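Local coordinates for protein putative dienelactone hydrolase (Klebsiella pneumoniae subsp. pneumoniae MGH 78578, PDB 3F67) that is probably an alpha/beta-hydrolase of the dienelactone hydrolase family, likely to cleave ester or lactone bonds, its natural substrate not being established, at residues A6-I11 with P19-R24; V35-E40 with T120-G125; G59-A64 with S105-H110; L67-G72 with L97-H102; V91-V96 with G126-L131. One frame throughout, in Å; residues are numbered along the deposited sequence. Where two conformers were deposited one is given.

The five contacts sample one alpha/beta-hydrolase fold from edge to core. Contact 1, an antiparallel hairpin at the rim of the sheet, is only partly buried, whereas contacts 2 to 5 are buried. The centre of contact 2 lies about 2 Å from the centre of the chain, and it pairs two parallel strands where a probable nucleophile elbow begins. Contacts 1 and 2 are built on backbone hydrogen bonds. Contact 3 has none and rests on apolar side chains between a strand and helix 93-108. That helix also serves contacts 4 and 5, where an arginine grips an aspartate through two nitrogens beside a small apolar patch. Contacts 2 and 5 share helix 124-133, and contacts 1 to 3 reach the same sheet.

Contact 1: residues A6-I11 with P19-R24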
# COMPACT_ATOMS: atom_id res chain seq x y z
N ALA A 6 8.31 4.30 -17.93
CA ALA A 6 7.44 3.33 -17.32
C ALA A 6 7.41 2.03 -18.10
O ALA A 6 7.78 1.98 -19.28
CB ALA A 6 6.04 3.95 -17.14
N GLY A 7 7.02 0.94 -17.45
CA GLY A 7 7.03 -0.33 -18.15
C GLY A 7 6.27 -1.39 -17.38
O GLY A 7 5.85 -1.16 -16.23
N GLU A 8 6.06 -2.53 -18.04
CA GLU A 8 5.49 -3.71 -17.40
C GLU A 8 6.56 -4.77 -17.41
O GLU A 8 7.26 -4.96 -18.41
CB GLU A 8 4.26 -4.22 -18.15
CG GLU A 8 3.09 -3.25 -18.17
CD GLU A 8 1.98 -3.70 -19.10
OE1 GLU A 8 2.22 -4.61 -19.92
OE2 GLU A 8 0.87 -3.14 -19.02
N THR A 9 6.69 -5.47 -16.29
CA THR A 9 7.70 -6.49 -16.14
C THR A 9 7.07 -7.67 -15.40
O THR A 9 5.89 -7.62 -15.03
CB THR A 9 9.01 -5.90 -15.47
OG1 THR A 9 10.09 -6.83 -15.65
CG2 THR A 9 8.76 -5.63 -13.98
N SER A 10 7.83 -8.75 -15.29
CA SER A 10 7.47 -9.84 -14.42
C SER A 10 8.40 -9.68 -13.25
O SER A 10 9.54 -9.22 -13.42
CB SER A 10 7.74 -11.19 -15.08
OG SER A 10 6.84 -11.42 -16.14
N ILE A 11 7.93 -10.06 -12.08
CA ILE A 11 8.79 -10.15 -10.92
C ILE A 11 8.84 -11.61 -10.51
O ILE A 11 7.80 -12.21 -10.22
CB ILE A 11 8.29 -9.23 -9.82
CG1 ILE A 11 8.58 -7.78 -10.31
CG2 ILE A 11 9.04 -9.55 -8.47
CD1 ILE A 11 8.23 -6.72 -9.40
N PRO A 19 3.12 -10.34 -12.63
CA PRO A 19 3.14 -9.09 -13.40
C PRO A 19 3.26 -7.91 -12.48
O PRO A 19 2.75 -7.94 -11.35
CB PRO A 19 1.73 -9.05 -14.05
CG PRO A 19 1.28 -10.46 -14.02
CD PRO A 19 1.86 -11.06 -12.78
N ALA A 20 3.91 -6.86 -12.98
CA ALA A 20 4.00 -5.60 -12.21
C ALA A 20 4.19 -4.44 -13.14
O ALA A 20 4.79 -4.59 -14.21
CB ALA A 20 5.14 -5.65 -11.21
N TYR A 21 3.73 -3.29 -12.70
CA TYR A 21 3.95 -2.05 -13.46
C TYR A 21 5.02 -1.28 -12.70
O TYR A 21 5.05 -1.32 -11.47
CB TYR A 21 2.65 -1.24 -13.46
CG TYR A 21 2.73 0.06 -14.26
CD1 TYR A 21 2.68 0.03 -15.66
CD2 TYR A 21 2.80 1.28 -13.61
CE1 TYR A 21 2.75 1.24 -16.40
CE2 TYR A 21 2.84 2.47 -14.32
CZ TYR A 21 2.82 2.44 -15.71
OH TYR A 21 2.87 3.62 -16.42
N HIS A 22 5.89 -0.59 -13.41
CA HIS A 22 6.90 0.24 -12.73
C HIS A 22 7.12 1.55 -13.44
O HIS A 22 6.98 1.63 -14.67
CB HIS A 22 8.25 -0.52 -12.53
CG HIS A 22 8.91 -0.94 -13.81
ND1 HIS A 22 9.93 -0.23 -14.40
CD2 HIS A 22 8.66 -2.00 -14.62
CE1 HIS A 22 10.27 -0.81 -15.54
NE2 HIS A 22 9.53 -1.90 -15.69
N ALA A 23 7.47 2.58 -12.68
CA ALA A 23 7.74 3.91 -13.24
C ALA A 23 8.91 4.49 -12.47
O ALA A 23 9.04 4.24 -11.26
CB ALA A 23 6.48 4.86 -13.06
N ARG A 24 9.72 5.31 -13.15
CA ARG A 24 10.86 5.92 -12.46
C ARG A 24 11.28 7.18 -13.21
O ARG A 24 10.90 7.36 -14.38
CB ARG A 24 12.06 4.96 -12.49
CG ARG A 24 12.60 4.74 -13.91
CD ARG A 24 13.67 3.65 -13.88
NE ARG A 24 13.05 2.31 -13.78
CZ ARG A 24 13.75 1.20 -13.48
NH1 ARG A 24 15.07 1.28 -13.27
NH2 ARG A 24 13.13 0.02 -13.41
O HOH W 1 9.82 -3.14 -18.43
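His22 lays one face of its imidazole over Gly7 CA of the partner strand, a CH-pi contact of 4.2 Å from that atom to the ring centroid. Its CG, set between backbone N and carbonyl carbon (chi1 61°), turns the ring back across the hairpin. Thr9 crosses His22 at about a right angle and brings its CG2 to 3.7 Å from His22 CD2. A water in the ring plane joins His22 NE2 to Glu8 O. On the opposite face, Tyr21 CD1 comes 3.4 Å from Gly7 O; the ring meets Glu8 CG at its edge, and its CZ lies 3.8 Å from Ala6 CB. The Tyr21 hydroxyl bonds to Arg53, while Glu8 forms a salt bridge with Arg49. Antiparallel hydrogen-bonded pairs Gly7-His22 and Thr9-Ala20 fix the register, with Gly7 N donating to His22 O at 2.9 Å. This hairpin edges the mixed sheet: strand 61-65 continues it beyond 16-25, helix 46-57 packs on the Tyr21 face, and helix 93-108 meets Thr9 and Ile11.

Contact 2: residues V35-E40 with T120-G125; sequences VIVVQE and TGFCWG
Val38 and Thr120 lock two parallel strands together: Val38 N donates to Thr120 O at 2.8 Å, in the carbonyl plane, while Thr120 N reaches Ile36 O. A third bond, from Phe122 N to Val38 O at 3.2 Å, extends the pairing by one more step. Around this ladder, Val38 CG1 lies 3.5 Å from Gly125 CA and meets Trp124 CZ3, the side chains of Val38 and Trp124 crossing at about a right angle. Gln39 O lies in the indole plane at its edge, 3.4 Å from Trp124 CE3. Glu40 crosses Phe122 at a slant, its CG 3.8 Å from Phe122 CB, and its carboxylate forms a salt bridge with Arg219. Farther out, Gln39 NE2 holds Glu40 O, and Gln39 OE1 accepts from Leu67 N. The Gly121-Phe122-Cys123-Trp124-Gly125 run, with Cys123 at positive phi (65°) as N-cap, fits a nucleophile elbow; its arrangement with His212 and Asp180 is consistent with a Cys-His-Asp triad. Strands 61-65 and 141-145 flank the pair; helix 46-57 packs against Val37 and Phe122, and helix 93-108 meets Ile36 and Trp124.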
# COMPACT_ATOMS: atom_id res chain seq x y z
N VAL A 35 9.41 2.93 -3.96
CA VAL A 35 8.10 2.88 -3.29
C VAL A 35 7.33 1.69 -3.89
O VAL A 35 6.93 1.73 -5.07
CB VAL A 35 7.28 4.19 -3.44
CG1 VAL A 35 5.91 4.04 -2.71
CG2 VAL A 35 8.07 5.39 -2.89
N ILE A 36 7.09 0.68 -3.07
CA ILE A 36 6.16 -0.39 -3.50
C ILE A 36 4.75 0.18 -3.33
O ILE A 36 4.45 0.79 -2.29
CB ILE A 36 6.35 -1.58 -2.63
CG1 ILE A 36 7.78 -2.17 -2.83
CG2 ILE A 36 5.28 -2.67 -2.95
CD1 ILE A 36 8.01 -3.38 -1.92
N VAL A 37 3.89 0.03 -4.34
CA VAL A 37 2.55 0.63 -4.31
C VAL A 37 1.57 -0.55 -4.24
O VAL A 37 1.56 -1.41 -5.16
CB VAL A 37 2.29 1.43 -5.60
CG1 VAL A 37 0.84 1.95 -5.59
CG2 VAL A 37 3.26 2.65 -5.68
N VAL A 38 0.77 -0.60 -3.18
CA VAL A 38 -0.14 -1.76 -3.02
C VAL A 38 -1.56 -1.39 -3.43
O VAL A 38 -2.18 -0.46 -2.87
CB VAL A 38 -0.19 -2.30 -1.58
CG1 VAL A 38 -0.89 -3.71 -1.55
CG2 VAL A 38 1.20 -2.40 -0.97
N GLN A 39 -2.07 -2.15 -4.41
CA GLN A 39 -3.41 -1.98 -5.00
C GLN A 39 -4.58 -2.00 -3.99
O GLN A 39 -4.43 -2.49 -2.85
CB GLN A 39 -3.60 -3.20 -5.92
CG GLN A 39 -3.47 -4.50 -5.13
CD GLN A 39 -3.81 -5.72 -6.00
OE1 GLN A 39 -2.96 -6.17 -6.76
NE2 GLN A 39 -5.05 -6.20 -5.91
N GLU A 40 -5.74 -1.47 -4.43
CA GLU A 40 -7.02 -1.79 -3.81
C GLU A 40 -7.46 -3.18 -4.30
O GLU A 40 -6.66 -3.92 -4.93
CB GLU A 40 -8.04 -0.73 -4.21
CG GLU A 40 -7.52 0.73 -3.99
CD GLU A 40 -8.57 1.78 -4.37
OE1 GLU A 40 -8.78 2.02 -5.58
OE2 GLU A 40 -9.14 2.43 -3.46
N THR A 120 3.58 2.28 0.08
CA THR A 120 2.28 2.93 0.32
C THR A 120 1.19 2.05 -0.28
O THR A 120 1.42 1.32 -1.25
CB THR A 120 2.26 4.37 -0.25
OG1 THR A 120 1.11 5.06 0.27
CG2 THR A 120 2.24 4.41 -1.81
N GLY A 121 0.00 2.13 0.29
CA GLY A 121 -1.06 1.24 -0.22
C GLY A 121 -2.42 1.80 0.14
O GLY A 121 -2.54 2.58 1.08
N PHE A 122 -3.44 1.38 -0.61
CA PHE A 122 -4.76 2.02 -0.54
C PHE A 122 -5.82 0.98 -0.28
O PHE A 122 -5.83 -0.04 -0.95
CB PHE A 122 -5.07 2.73 -1.88
CG PHE A 122 -4.03 3.76 -2.23
CD1 PHE A 122 -4.21 5.09 -1.85
CD2 PHE A 122 -2.85 3.36 -2.88
CE1 PHE A 122 -3.17 6.07 -2.13
CE2 PHE A 122 -1.82 4.28 -3.13
CZ PHE A 122 -1.99 5.63 -2.76
N CYS A 123 -6.69 1.26 0.68
CA CYS A 123 -7.86 0.43 0.91
C CYS A 123 -7.42 -0.96 1.37
O CYS A 123 -6.74 -1.07 2.41
CB CYS A 123 -8.70 0.41 -0.37
SG CYS A 123 -10.22 -0.25 0.03
N TRP A 124 -7.74 -2.02 0.62
CA TRP A 124 -7.18 -3.38 0.90
C TRP A 124 -5.64 -3.28 1.09
O TRP A 124 -5.04 -3.87 2.03
CB TRP A 124 -7.52 -4.35 -0.25
CG TRP A 124 -6.95 -5.72 -0.09
CD1 TRP A 124 -7.54 -6.79 0.58
CD2 TRP A 124 -5.70 -6.18 -0.57
NE1 TRP A 124 -6.70 -7.90 0.52
CE2 TRP A 124 -5.58 -7.55 -0.21
CE3 TRP A 124 -4.68 -5.58 -1.36
CZ2 TRP A 124 -4.45 -8.32 -0.55
CZ3 TRP A 124 -3.55 -6.35 -1.70
CH2 TRP A 124 -3.45 -7.69 -1.30
N GLY A 125 -5.03 -2.50 0.20
CA GLY A 125 -3.59 -2.27 0.21
C GLY A 125 -3.05 -1.48 1.40
O GLY A 125 -1.87 -1.63 1.77

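Contact 3: residues G59-A64 with S105-H110. With ACY (acetic acid), chain E.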
# COMPACT_ATOMS: atom_id res chain seq x y z
N GLY A 59 10.66 11.42 -7.98
CA GLY A 59 12.01 10.86 -7.88
C GLY A 59 12.11 9.42 -7.41
O GLY A 59 13.24 8.94 -7.23
N TYR A 60 10.97 8.74 -7.29
CA TYR A 60 10.93 7.36 -6.79
C TYR A 60 10.84 6.33 -7.93
O TYR A 60 10.29 6.61 -9.02
CB TYR A 60 9.69 7.17 -5.89
CG TYR A 60 9.80 7.98 -4.65
CD1 TYR A 60 10.68 7.56 -3.61
CD2 TYR A 60 9.08 9.17 -4.48
CE1 TYR A 60 10.85 8.34 -2.46
CE2 TYR A 60 9.25 9.92 -3.33
CZ TYR A 60 10.11 9.49 -2.32
OH TYR A 60 10.29 10.24 -1.19
N LEU A 61 11.44 5.16 -7.69
CA LEU A 61 11.14 3.93 -8.48
C LEU A 61 9.90 3.34 -7.83
O LEU A 61 9.97 2.76 -6.73
CB LEU A 61 12.32 2.94 -8.43
CG LEU A 61 12.03 1.48 -8.91
CD1 LEU A 61 11.46 1.52 -10.33
CD2 LEU A 61 13.36 0.66 -8.85
N ALA A 62 8.76 3.51 -8.49
CA ALA A 62 7.49 3.06 -7.91
C ALA A 62 7.05 1.80 -8.62
O ALA A 62 7.05 1.75 -9.88
CB ALA A 62 6.40 4.16 -8.12
N ILE A 63 6.69 0.80 -7.85
CA ILE A 63 6.40 -0.56 -8.45
C ILE A 63 5.08 -1.07 -7.89
O ILE A 63 4.93 -1.13 -6.67
CB ILE A 63 7.52 -1.59 -8.10
CG1 ILE A 63 8.87 -1.08 -8.62
CG2 ILE A 63 7.19 -2.96 -8.75
CD1 ILE A 63 10.07 -1.74 -7.86
N ALA A 64 4.12 -1.41 -8.77
CA ALA A 64 2.83 -1.94 -8.31
C ALA A 64 2.71 -3.39 -8.82
O ALA A 64 2.45 -3.60 -10.02
CB ALA A 64 1.68 -1.12 -8.90
N SER A 105 13.26 -7.38 -3.59
CA SER A 105 14.47 -8.08 -4.08
C SER A 105 14.75 -7.73 -5.53
O SER A 105 15.90 -7.45 -5.92
CB SER A 105 14.34 -9.59 -3.90
OG SER A 105 14.43 -9.92 -2.52
N TRP A 106 13.70 -7.74 -6.34
CA TRP A 106 13.82 -7.43 -7.78
C TRP A 106 14.25 -5.97 -7.90
O TRP A 106 15.11 -5.65 -8.69
CB TRP A 106 12.49 -7.67 -8.50
CG TRP A 106 12.46 -7.22 -9.97
CD1 TRP A 106 12.76 -7.98 -11.07
CD2 TRP A 106 12.10 -5.92 -10.46
NE1 TRP A 106 12.61 -7.22 -12.24
CE2 TRP A 106 12.20 -5.96 -11.88
CE3 TRP A 106 11.68 -4.72 -9.84
CZ2 TRP A 106 11.92 -4.87 -12.68
CZ3 TRP A 106 11.42 -3.61 -10.65
CH2 TRP A 106 11.53 -3.71 -12.06
N ALA A 107 13.66 -5.10 -7.09
CA ALA A 107 13.91 -3.65 -7.22
C ALA A 107 15.39 -3.33 -7.02
O ALA A 107 15.96 -2.50 -7.74
CB ALA A 107 13.02 -2.86 -6.23
N ALA A 108 16.04 -4.00 -6.07
CA ALA A 108 17.45 -3.73 -5.78
C ALA A 108 18.41 -4.10 -6.93
O ALA A 108 19.52 -3.62 -6.96
CB ALA A 108 17.87 -4.45 -4.48
N ARG A 109 17.96 -4.97 -7.87
CA ARG A 109 18.76 -5.34 -9.04
C ARG A 109 18.28 -4.64 -10.31
O ARG A 109 18.82 -4.88 -11.38
CB ARG A 109 18.72 -6.87 -9.25
CG ARG A 109 19.77 -7.61 -8.37
CD ARG A 109 19.93 -9.11 -8.68
NE ARG A 109 18.69 -9.77 -8.29
CZ ARG A 109 18.48 -10.29 -7.08
NH1 ARG A 109 17.33 -10.86 -6.80
NH2 ARG A 109 19.45 -10.26 -6.17
N HIS A 110 17.25 -3.78 -10.18
CA HIS A 110 16.65 -3.09 -11.35
C HIS A 110 16.45 -1.59 -11.16
O HIS A 110 15.53 -0.98 -11.76
CB HIS A 110 15.34 -3.77 -11.77
CG HIS A 110 15.54 -5.22 -12.13
ND1 HIS A 110 15.76 -5.66 -13.43
CD2 HIS A 110 15.60 -6.32 -11.34
CE1 HIS A 110 15.92 -6.97 -13.41
NE2 HIS A 110 15.84 -7.39 -12.16
C ACY E . 17.53 -11.54 -3.09
O ACY E . 17.17 -12.43 -3.92
OXT ACY E . 18.29 -10.61 -3.38
CH3 ACY E . 17.02 -11.57 -1.68
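Ile63 reaches from its strand into the angle between Trp106 and Ala107, and its longer branch makes the closest approaches. From CB, CG1 leaves anti to the carbonyl carbon (chi1 -59°), which directs this branch at the helix. CG1 itself comes 4.1 Å from Trp106 CZ3. Beyond it the chain stays extended, and CD1 is the atom that seats: it lies in the indole plane, at the edge of the six-membered ring and 3.6 Å from Trp106 CZ3. On the helix side the same methyl touches Ala107 CB, also at 3.6 Å. One methyl thus bridges a ring edge and the small side chain of the next residue, with the two side chains Ile63 and Trp106 crossing obliquely. Leu61, two residues earlier and likewise directed at the helix, makes a looser approach, its CD2 4.0 Å from His110 O and 4.4 Å from Ala107 CB. No hydrogen bond joins the segments; the polar partner of His110 O is Arg24. Past the helix end, Arg109 holds an acetic acid molecule, probably from the crystallisation liquor, through NH1 to O and NH2 to OXT (3.0 Å). Strand 61-65 lies between 16-25 and 32-38 in the sheet. The C-terminal part of helix 93-108 packs on one face of it, where Trp106 also meets Thr9, Ile11 and Pro12 of strand 4-13, while helix 46-57 meets Ala62 and Ala64 on the other.

Contact 4: residues L67-G72 with L97-H102; sequences LYFRQG and LADLDH
Leu67 and Asp99 mark the nearest backbone approach, 7.3 Å between their CA atoms, so the two segments meet through side chains and a water. Residues 67-72 form an irregular turn, in which 69-71 adopt helix-like backbone angles but lack a helix's repeating hydrogen bonds, and Tyr68 O accepts from both Gln71 N and Gly72 N; residues 97-102 are regular helix. The water joins Leu67 O to Asp99 OD2, donating to each at 2.7 Å. Arg70, extended from CG to NE, meets Asp99 in an end-on, bidentate salt bridge. Arg70 NH1 binds Asp99 OD2 at 2.8 Å and 174°, on the syn lone pair, and Arg70 NH2 binds Asp99 OD1 at 2.8 Å; the guanidinium and carboxylate are only 9° from coplanar. In the alpha/beta-hydrolase fold, this ties the loop after strand 61-65 to helix 93-108. Phe69 CZ lies 3.5 Å above the Arg70 guanidinium plane, which, with the bonds to Asp99, helps fix the rotation of the group. Further partners lie at the strand ends flanking the turn of the N-terminal hairpin: Arg70 NE forms a salt bridge with Glu16, and Asp99 OD1 a hydrogen bond with Ser13 OG. Beside the charged pair, Leu67 CD2 slides past Asp99 CB at 3.8 Å. The same methyl touches Leu100 CD2 at 4.1 Å, the leucines crossing at about a right angle, and Leu100 packs on Ile128 and Tyr132 of helix 124-133.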
# COMPACT_ATOMS: atom_id res chain seq x y z
N LEU A 67 -0.87 -8.48 -7.22
CA LEU A 67 -0.78 -9.46 -6.10
C LEU A 67 -1.77 -10.63 -6.19
O LEU A 67 -1.53 -11.69 -5.59
CB LEU A 67 -0.92 -8.73 -4.75
CG LEU A 67 0.28 -7.80 -4.52
CD1 LEU A 67 -0.00 -6.75 -3.45
CD2 LEU A 67 1.45 -8.65 -4.03
N TYR A 68 -2.86 -10.46 -6.94
CA TYR A 68 -3.89 -11.52 -6.97
C TYR A 68 -3.63 -12.56 -8.07
O TYR A 68 -4.44 -13.47 -8.23
CB TYR A 68 -5.30 -10.92 -7.19
CG TYR A 68 -5.82 -9.98 -6.09
CD1 TYR A 68 -5.14 -9.85 -4.86
CD2 TYR A 68 -7.01 -9.26 -6.28
CE1 TYR A 68 -5.65 -8.98 -3.83
CE2 TYR A 68 -7.53 -8.40 -5.29
CZ TYR A 68 -6.85 -8.28 -4.08
OH TYR A 68 -7.35 -7.42 -3.13
N PHE A 69 -2.51 -12.45 -8.80
CA PHE A 69 -2.36 -13.17 -10.10
C PHE A 69 -2.58 -14.69 -10.05
O PHE A 69 -3.07 -15.29 -11.01
CB PHE A 69 -1.03 -12.81 -10.83
CG PHE A 69 0.19 -13.50 -10.26
CD1 PHE A 69 0.81 -14.54 -10.95
CD2 PHE A 69 0.71 -13.13 -9.01
CE1 PHE A 69 1.95 -15.20 -10.41
CE2 PHE A 69 1.83 -13.76 -8.47
CZ PHE A 69 2.45 -14.80 -9.16
N ARG A 70 -2.24 -15.32 -8.92
CA ARG A 70 -2.35 -16.78 -8.80
C ARG A 70 -3.79 -17.20 -8.58
O ARG A 70 -4.17 -18.32 -8.93
CB ARG A 70 -1.56 -17.29 -7.61
CG ARG A 70 -0.04 -17.05 -7.71
CD ARG A 70 0.65 -17.67 -6.49
NE ARG A 70 2.07 -17.26 -6.41
CZ ARG A 70 2.44 -16.10 -5.85
NH1 ARG A 70 1.52 -15.26 -5.43
NH2 ARG A 70 3.71 -15.77 -5.75
N GLN A 71 -4.57 -16.34 -7.93
CA GLN A 71 -5.94 -16.65 -7.51
C GLN A 71 -6.96 -16.24 -8.58
O GLN A 71 -7.95 -16.90 -8.75
CB GLN A 71 -6.28 -15.98 -6.16
CG GLN A 71 -5.69 -16.69 -4.89
CD GLN A 71 -4.18 -16.48 -4.70
OE1 GLN A 71 -3.66 -15.39 -4.96
NE2 GLN A 71 -3.46 -17.54 -4.28
N GLY A 72 -6.73 -15.13 -9.28
CA GLY A 72 -7.69 -14.72 -10.31
C GLY A 72 -7.53 -13.28 -10.74
O GLY A 72 -6.61 -12.59 -10.31
N LEU A 97 2.69 -10.88 1.72
CA LEU A 97 3.89 -10.27 2.32
C LEU A 97 5.16 -10.87 1.67
O LEU A 97 6.13 -10.14 1.41
CB LEU A 97 3.89 -10.50 3.84
CG LEU A 97 2.63 -9.89 4.53
CD1 LEU A 97 2.76 -10.15 6.03
CD2 LEU A 97 2.46 -8.39 4.28
N ALA A 98 5.13 -12.16 1.36
CA ALA A 98 6.27 -12.79 0.70
C ALA A 98 6.44 -12.24 -0.73
O ALA A 98 7.57 -12.01 -1.20
CB ALA A 98 6.11 -14.34 0.67
N ASP A 99 5.34 -11.98 -1.42
CA ASP A 99 5.42 -11.38 -2.75
C ASP A 99 6.01 -9.96 -2.66
O ASP A 99 6.74 -9.54 -3.56
CB ASP A 99 4.03 -11.32 -3.43
CG ASP A 99 3.58 -12.68 -3.96
OD1 ASP A 99 4.46 -13.57 -4.19
OD2 ASP A 99 2.37 -12.88 -4.12
N LEU A 100 5.62 -9.18 -1.64
CA LEU A 100 6.19 -7.85 -1.52
C LEU A 100 7.70 -7.94 -1.29
O LEU A 100 8.46 -7.09 -1.82
CB LEU A 100 5.54 -7.06 -0.41
CG LEU A 100 4.05 -6.82 -0.66
CD1 LEU A 100 3.39 -6.14 0.55
CD2 LEU A 100 3.81 -5.97 -1.96
N ASP A 101 8.13 -8.92 -0.49
CA ASP A 101 9.60 -9.15 -0.33
C ASP A 101 10.25 -9.41 -1.69
O ASP A 101 11.38 -8.94 -1.93
CB ASP A 101 9.91 -10.36 0.55
CG ASP A 101 9.52 -10.17 2.01
OD1 ASP A 101 9.41 -9.01 2.52
OD2 ASP A 101 9.32 -11.23 2.66
N HIS A 102 9.57 -10.16 -2.57
CA HIS A 102 10.18 -10.43 -3.88
C HIS A 102 10.24 -9.19 -4.77
O HIS A 102 11.15 -9.04 -5.61
CB HIS A 102 9.48 -11.61 -4.59
CG HIS A 102 9.89 -12.93 -4.03
ND1 HIS A 102 9.36 -13.42 -2.85
CD2 HIS A 102 10.81 -13.84 -4.43
CE1 HIS A 102 9.92 -14.59 -2.57
NE2 HIS A 102 10.79 -14.87 -3.52
O HOH W 2 -0.08 -12.17 -3.31

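Contact 5: residues V91-V96 with G126-L131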
# COMPACT_ATOMS: atom_id res chain seq x y z
N VAL A 91 -6.90 -14.81 -1.12
CA VAL A 91 -5.51 -14.40 -1.28
C VAL A 91 -4.91 -14.32 0.15
O VAL A 91 -5.35 -13.47 0.95
CB VAL A 91 -5.42 -12.99 -1.93
CG1 VAL A 91 -3.97 -12.52 -2.02
CG2 VAL A 91 -6.05 -13.02 -3.35
N PRO A 92 -4.00 -15.25 0.51
CA PRO A 92 -3.56 -15.29 1.92
C PRO A 92 -2.60 -14.13 2.22
O PRO A 92 -1.72 -13.83 1.39
CB PRO A 92 -2.79 -16.62 2.04
CG PRO A 92 -3.24 -17.43 0.84
CD PRO A 92 -3.47 -16.38 -0.26
N ASP A 93 -2.75 -13.52 3.41
CA ASP A 93 -1.82 -12.44 3.79
C ASP A 93 -0.34 -12.88 3.68
O ASP A 93 0.53 -12.11 3.22
CB ASP A 93 -2.04 -12.03 5.25
CG ASP A 93 -3.39 -11.34 5.49
OD1 ASP A 93 -4.08 -10.84 4.55
OD2 ASP A 93 -3.70 -11.26 6.69
N ALA A 94 -0.05 -14.12 4.13
CA ALA A 94 1.36 -14.61 4.16
C ALA A 94 1.97 -14.59 2.75
O ALA A 94 3.14 -14.22 2.57
CB ALA A 94 1.44 -16.00 4.73
N GLN A 95 1.16 -14.99 1.77
CA GLN A 95 1.55 -14.96 0.37
C GLN A 95 1.85 -13.54 -0.08
O GLN A 95 2.85 -13.30 -0.80
CB GLN A 95 0.42 -15.57 -0.50
CG GLN A 95 0.73 -15.56 -1.99
CD GLN A 95 -0.51 -15.88 -2.80
OE1 GLN A 95 -0.80 -17.03 -3.07
NE2 GLN A 95 -1.29 -14.86 -3.15
N VAL A 96 0.98 -12.60 0.30
CA VAL A 96 1.10 -11.20 -0.12
C VAL A 96 2.42 -10.64 0.44
O VAL A 96 3.20 -10.02 -0.29
CB VAL A 96 -0.08 -10.33 0.38
CG1 VAL A 96 0.20 -8.83 0.08
CG2 VAL A 96 -1.41 -10.73 -0.30
N GLY A 126 -3.92 -0.68 2.01
CA GLY A 126 -3.55 0.10 3.20
C GLY A 126 -3.47 -0.83 4.39
O GLY A 126 -2.61 -0.64 5.24
N ARG A 127 -4.34 -1.84 4.46
CA ARG A 127 -4.19 -2.83 5.54
C ARG A 127 -2.89 -3.60 5.37
O ARG A 127 -2.14 -3.81 6.33
CB ARG A 127 -5.41 -3.76 5.61
CG ARG A 127 -5.19 -4.94 6.59
CD ARG A 127 -6.43 -5.80 6.69
NE ARG A 127 -6.14 -7.07 7.39
CZ ARG A 127 -5.58 -8.12 6.82
NH1 ARG A 127 -5.29 -8.11 5.52
NH2 ARG A 127 -5.36 -9.22 7.54
N ILE A 128 -2.64 -4.05 4.14
CA ILE A 128 -1.40 -4.79 3.81
C ILE A 128 -0.16 -3.95 4.17
O ILE A 128 0.82 -4.48 4.69
CB ILE A 128 -1.42 -5.19 2.31
CG1 ILE A 128 -2.53 -6.23 2.02
CG2 ILE A 128 -0.02 -5.69 1.85
CD1 ILE A 128 -2.39 -7.54 2.81
N THR A 129 -0.25 -2.65 3.92
CA THR A 129 0.82 -1.72 4.26
C THR A 129 1.20 -1.82 5.76
O THR A 129 2.37 -1.93 6.08
CB THR A 129 0.46 -0.27 3.82
OG1 THR A 129 0.48 -0.24 2.39
CG2 THR A 129 1.57 0.72 4.26
N TRP A 130 0.20 -1.77 6.66
CA TRP A 130 0.50 -1.95 8.07
C TRP A 130 1.17 -3.28 8.34
O TRP A 130 2.16 -3.36 9.08
CB TRP A 130 -0.81 -1.91 8.89
CG TRP A 130 -1.43 -0.54 9.06
CD1 TRP A 130 -2.56 -0.04 8.42
CD2 TRP A 130 -1.01 0.49 9.98
NE1 TRP A 130 -2.85 1.24 8.90
CE2 TRP A 130 -1.91 1.58 9.84
CE3 TRP A 130 0.08 0.59 10.90
CZ2 TRP A 130 -1.78 2.76 10.59
CZ3 TRP A 130 0.21 1.77 11.66
CH2 TRP A 130 -0.73 2.84 11.50
N LEU A 131 0.60 -4.34 7.79
CA LEU A 131 1.17 -5.68 8.00
C LEU A 131 2.63 -5.75 7.55
O LEU A 131 3.48 -6.39 8.22
CB LEU A 131 0.36 -6.77 7.31
CG LEU A 131 -1.12 -6.92 7.74
CD1 LEU A 131 -1.77 -8.16 7.05
CD2 LEU A 131 -1.33 -6.92 9.21
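Asp93 and Arg127 supply the charged part of this helix-helix contact, an end-on salt bridge with one guanidinium nitrogen for each carboxylate oxygen. Arg127 NH2 holds Asp93 OD2 at 2.8 Å, and Arg127 NH1 holds Asp93 OD1 at 3.1 Å. Both donors come from the syn side, but the planes of the two groups are turned 41° apart, so NH1 sits 35° out of the carboxylate plane while OD1 lies in that of the guanidinium. Arg127 gets there fully extended, CG anti to the backbone N (chi1 171°) and the chain straight as far as NE. Further polar partners keep both groups in place: Asp93 OD1 is bonded to Ser157 OG, and Arg127 NE to His160 ND1. The buried charges are thereby paired and also tied to the loop near helix 161-164. In the fold, the contact joins the start of helix 93-108, for which Pro92 is the N-cap, to helix 124-133, which starts within the probable nucleophile elbow of the alpha/beta-hydrolase. Apolar contacts fill in beside the salt bridge. Val96 CG1 meets Ile128 CG2 at 3.6 Å and Ile128 CD1 at 4.0 Å, the side chains crossing at a slant. Leu131 CD1 lies over one face of the Arg127 guanidinium, offset toward the rim. The same methyl, Leu131 CD1, approaches Asp93 OD2 to 3.7 Å.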